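Local coordinates for protein arginyl-trna synthetase (Thermus thermophilus, PDB 1IQ0) that probably joins L-arginine to its cognate tRNA(Arg) at the expense of ATP, as a monomeric class I aminoacyl-tRNA synthetase, at residues 435-440 and 469-474. Residues are numbered along the deposited sequence; the frame is centred on the assembly and turned at random.
Sequences RMVALG and TGPYVQ
Gln474 and Pro471, at the start of helix 470-487, pack against Met436, Val437 and Gly440 of helix 430-448, in a helix-to-helix contact that probably links the class I catalytic region to the helical, DALR-type anticodon-binding region. The two short helical segments approach to 8.9 Å between axes, at 127° between their directions. The side chain of Gln474 reaches across to the other helix. Its NE2 donates to Met436 O at 3.2 Å, and the N-H points almost straight at the oxygen (166°). The oxygen lies close to the amide plane of Gln474, but the donor stands well above the carbonyl plane of Met436. Gly440 N, the regular helix donor, reaches the same oxygen from the opposite face. CG of Gln474 is anti to its carbonyl carbon (chi1 -69°), and the extended chain beyond it carries the amide across. OE1 of Gln474 rests 3.6 Å from Val437 CA and is buried without a polar partner. With an alanine here, Met436 O would keep its helix donor Gly440 N but lose the side-chain one, Pro587 O would lose its bond from NE2, and the space filled by the amide beside Val437 and Gly440 would probably open up. Beside the amide, Val437 CG1 meets Pro471 CG at 3.9 Å, the two side chains crossing at a slant. The backbones come closest at the glycines, where Gly440 O lies 3.6 Å from Gly470 CA. A CB on either glycine would clash. Thr469 N-caps helix 470-487, its OG1 accepting from Tyr472 N at 3.2 Å. Around the contact, the loop with Pro587 near the C-terminus takes a second bond from Gln474 NE2 and touches Met436. Helix 405-423 backs Val437 and Ala438, while helices 525-544 and 562-583 pack on Val473.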
ATOM      1  N   ARG A 435     -21.888   4.251  -2.650  1.00 31.29           N
ATOM      2  CA  ARG A 435     -20.596   4.111  -3.325  1.00 31.34           C
ATOM      3  C   ARG A 435     -19.452   4.144  -2.313  1.00 31.30           C
ATOM      4  O   ARG A 435     -18.531   3.325  -2.367  1.00 29.92           O
ATOM      5  CB  ARG A 435     -20.393   5.238  -4.343  1.00 37.60           C
ATOM      6  CG  ARG A 435     -19.115   5.093  -5.179  1.00 42.70           C
ATOM      7  CD  ARG A 435     -18.834   6.344  -6.007  1.00 45.45           C
ATOM      8  NE  ARG A 435     -18.409   7.468  -5.176  1.00 47.31           N
ATOM      9  CZ  ARG A 435     -17.229   7.543  -4.565  1.00 50.57           C
ATOM     10  NH1 ARG A 435     -16.346   6.560  -4.695  1.00 47.73           N
ATOM     11  NH2 ARG A 435     -16.936   8.596  -3.810  1.00 51.24           N
ATOM     12  N   MET A 436     -19.518   5.096  -1.388  1.00 29.13           N
ATOM     13  CA  MET A 436     -18.485   5.246  -0.375  1.00 28.10           C
ATOM     14  C   MET A 436     -18.383   4.030   0.522  1.00 27.70           C
ATOM     15  O   MET A 436     -17.281   3.583   0.846  1.00 30.28           O
ATOM     16  CB  MET A 436     -18.749   6.489   0.476  1.00 38.73           C
ATOM     17  CG  MET A 436     -18.581   7.784  -0.285  1.00 36.81           C
ATOM     18  SD  MET A 436     -18.535   9.229   0.787  1.00 43.77           S
ATOM     19  CE  MET A 436     -18.385  10.535  -0.446  1.00 44.72           C
ATOM     20  N   VAL A 437     -19.532   3.497   0.928  1.00 26.13           N
ATOM     21  CA  VAL A 437     -19.555   2.327   1.794  1.00 25.49           C
ATOM     22  C   VAL A 437     -19.011   1.086   1.085  1.00 26.82           C
ATOM     23  O   VAL A 437     -18.235   0.325   1.666  1.00 27.39           O
ATOM     24  CB  VAL A 437     -20.986   2.053   2.305  1.00 28.05           C
ATOM     25  CG1 VAL A 437     -21.015   0.792   3.144  1.00 22.05           C
ATOM     26  CG2 VAL A 437     -21.467   3.242   3.124  1.00 28.35           C
ATOM     27  N   ALA A 438     -19.414   0.882  -0.167  1.00 24.47           N
ATOM     28  CA  ALA A 438     -18.947  -0.267  -0.938  1.00 22.03           C
ATOM     29  C   ALA A 438     -17.436  -0.166  -1.160  1.00 19.28           C
ATOM     30  O   ALA A 438     -16.713  -1.150  -1.009  1.00 22.57           O
ATOM     31  CB  ALA A 438     -19.672  -0.333  -2.280  1.00 23.75           C
ATOM     32  N   LEU A 439     -16.972   1.032  -1.513  1.00 21.47           N
ATOM     33  CA  LEU A 439     -15.550   1.277  -1.750  1.00 24.54           C
ATOM     34  C   LEU A 439     -14.749   1.059  -0.470  1.00 25.44           C
ATOM     35  O   LEU A 439     -13.650   0.493  -0.498  1.00 25.64           O
ATOM     36  CB  LEU A 439     -15.330   2.714  -2.248  1.00 29.91           C
ATOM     37  CG  LEU A 439     -13.874   3.127  -2.499  1.00 27.44           C
ATOM     38  CD1 LEU A 439     -13.269   2.243  -3.583  1.00 27.16           C
ATOM     39  CD2 LEU A 439     -13.817   4.588  -2.911  1.00 24.12           C
ATOM     40  N   GLY A 440     -15.309   1.519   0.648  1.00 25.14           N
ATOM     41  CA  GLY A 440     -14.650   1.373   1.935  1.00 21.47           C
ATOM     42  C   GLY A 440     -14.554  -0.080   2.358  1.00 21.78           C
ATOM     43  O   GLY A 440     -13.550  -0.512   2.930  1.00 22.06           O
ATOM     44  N   THR A 469     -14.397  -4.030   9.757  1.00 25.02           N
ATOM     45  CA  THR A 469     -14.521  -3.668   8.358  1.00 22.71           C
ATOM     46  C   THR A 469     -14.316  -2.176   8.113  1.00 21.20           C
ATOM     47  O   THR A 469     -14.227  -1.385   9.056  1.00 19.63           O
ATOM     48  CB  THR A 469     -15.930  -3.998   7.900  1.00 23.67           C
ATOM     49  OG1 THR A 469     -16.838  -3.144   8.603  1.00 24.49           O
ATOM     50  CG2 THR A 469     -16.287  -5.449   8.234  1.00 23.03           C
ATOM     51  N   GLY A 470     -14.271  -1.797   6.836  1.00 17.91           N
ATOM     52  CA  GLY A 470     -14.133  -0.394   6.484  1.00 16.58           C
ATOM     53  C   GLY A 470     -15.366   0.382   6.920  1.00 19.49           C
ATOM     54  O   GLY A 470     -15.251   1.469   7.487  1.00 19.32           O
ATOM     55  N   PRO A 471     -16.574  -0.137   6.652  1.00 22.76           N
ATOM     56  CA  PRO A 471     -17.794   0.574   7.060  1.00 23.77           C
ATOM     57  C   PRO A 471     -17.834   0.820   8.577  1.00 25.85           C
ATOM     58  O   PRO A 471     -18.350   1.839   9.027  1.00 27.26           O
ATOM     59  CB  PRO A 471     -18.903  -0.356   6.580  1.00 21.44           C
ATOM     60  CG  PRO A 471     -18.308  -0.925   5.310  1.00 21.13           C
ATOM     61  CD  PRO A 471     -16.896  -1.267   5.760  1.00 16.32           C
ATOM     62  N   TYR A 472     -17.285  -0.114   9.354  1.00 26.54           N
ATOM     63  CA  TYR A 472     -17.224   0.021  10.812  1.00 26.50           C
ATOM     64  C   TYR A 472     -16.455   1.294  11.159  1.00 27.08           C
ATOM     65  O   TYR A 472     -16.937   2.130  11.924  1.00 26.95           O
ATOM     66  CB  TYR A 472     -16.510  -1.184  11.435  1.00 26.08           C
ATOM     67  CG  TYR A 472     -16.297  -1.106  12.940  1.00 28.62           C
ATOM     68  CD1 TYR A 472     -17.360  -1.283  13.835  1.00 26.09           C
ATOM     69  CD2 TYR A 472     -15.027  -0.880  13.467  1.00 27.53           C
ATOM     70  CE1 TYR A 472     -17.154  -1.239  15.210  1.00 26.64           C
ATOM     71  CE2 TYR A 472     -14.810  -0.835  14.834  1.00 32.80           C
ATOM     72  CZ  TYR A 472     -15.872  -1.014  15.703  1.00 30.52           C
ATOM     73  OH  TYR A 472     -15.639  -0.979  17.062  1.00 30.47           O
ATOM     74  N   VAL A 473     -15.263   1.443  10.585  1.00 22.48           N
ATOM     75  CA  VAL A 473     -14.447   2.624  10.843  1.00 20.67           C
ATOM     76  C   VAL A 473     -15.133   3.875  10.293  1.00 20.46           C
ATOM     77  O   VAL A 473     -15.104   4.940  10.923  1.00 21.90           O
ATOM     78  CB  VAL A 473     -13.041   2.495  10.207  1.00 22.60           C
ATOM     79  CG1 VAL A 473     -12.191   3.714  10.560  1.00 19.73           C
ATOM     80  CG2 VAL A 473     -12.369   1.206  10.685  1.00 19.37           C
ATOM     81  N   GLN A 474     -15.757   3.755   9.122  1.00 21.70           N
ATOM     82  CA  GLN A 474     -16.447   4.901   8.535  1.00 21.12           C
ATOM     83  C   GLN A 474     -17.581   5.365   9.455  1.00 22.16           C
ATOM     84  O   GLN A 474     -17.784   6.563   9.649  1.00 22.45           O
ATOM     85  CB  GLN A 474     -17.017   4.548   7.157  1.00 24.34           C
ATOM     86  CG  GLN A 474     -15.978   4.311   6.052  1.00 21.12           C
ATOM     87  CD  GLN A 474     -16.630   3.960   4.719  1.00 23.21           C
ATOM     88  OE1 GLN A 474     -17.469   3.060   4.646  1.00 24.78           O
ATOM     89  NE2 GLN A 474     -16.249   4.667   3.661  1.00 21.06           N
TER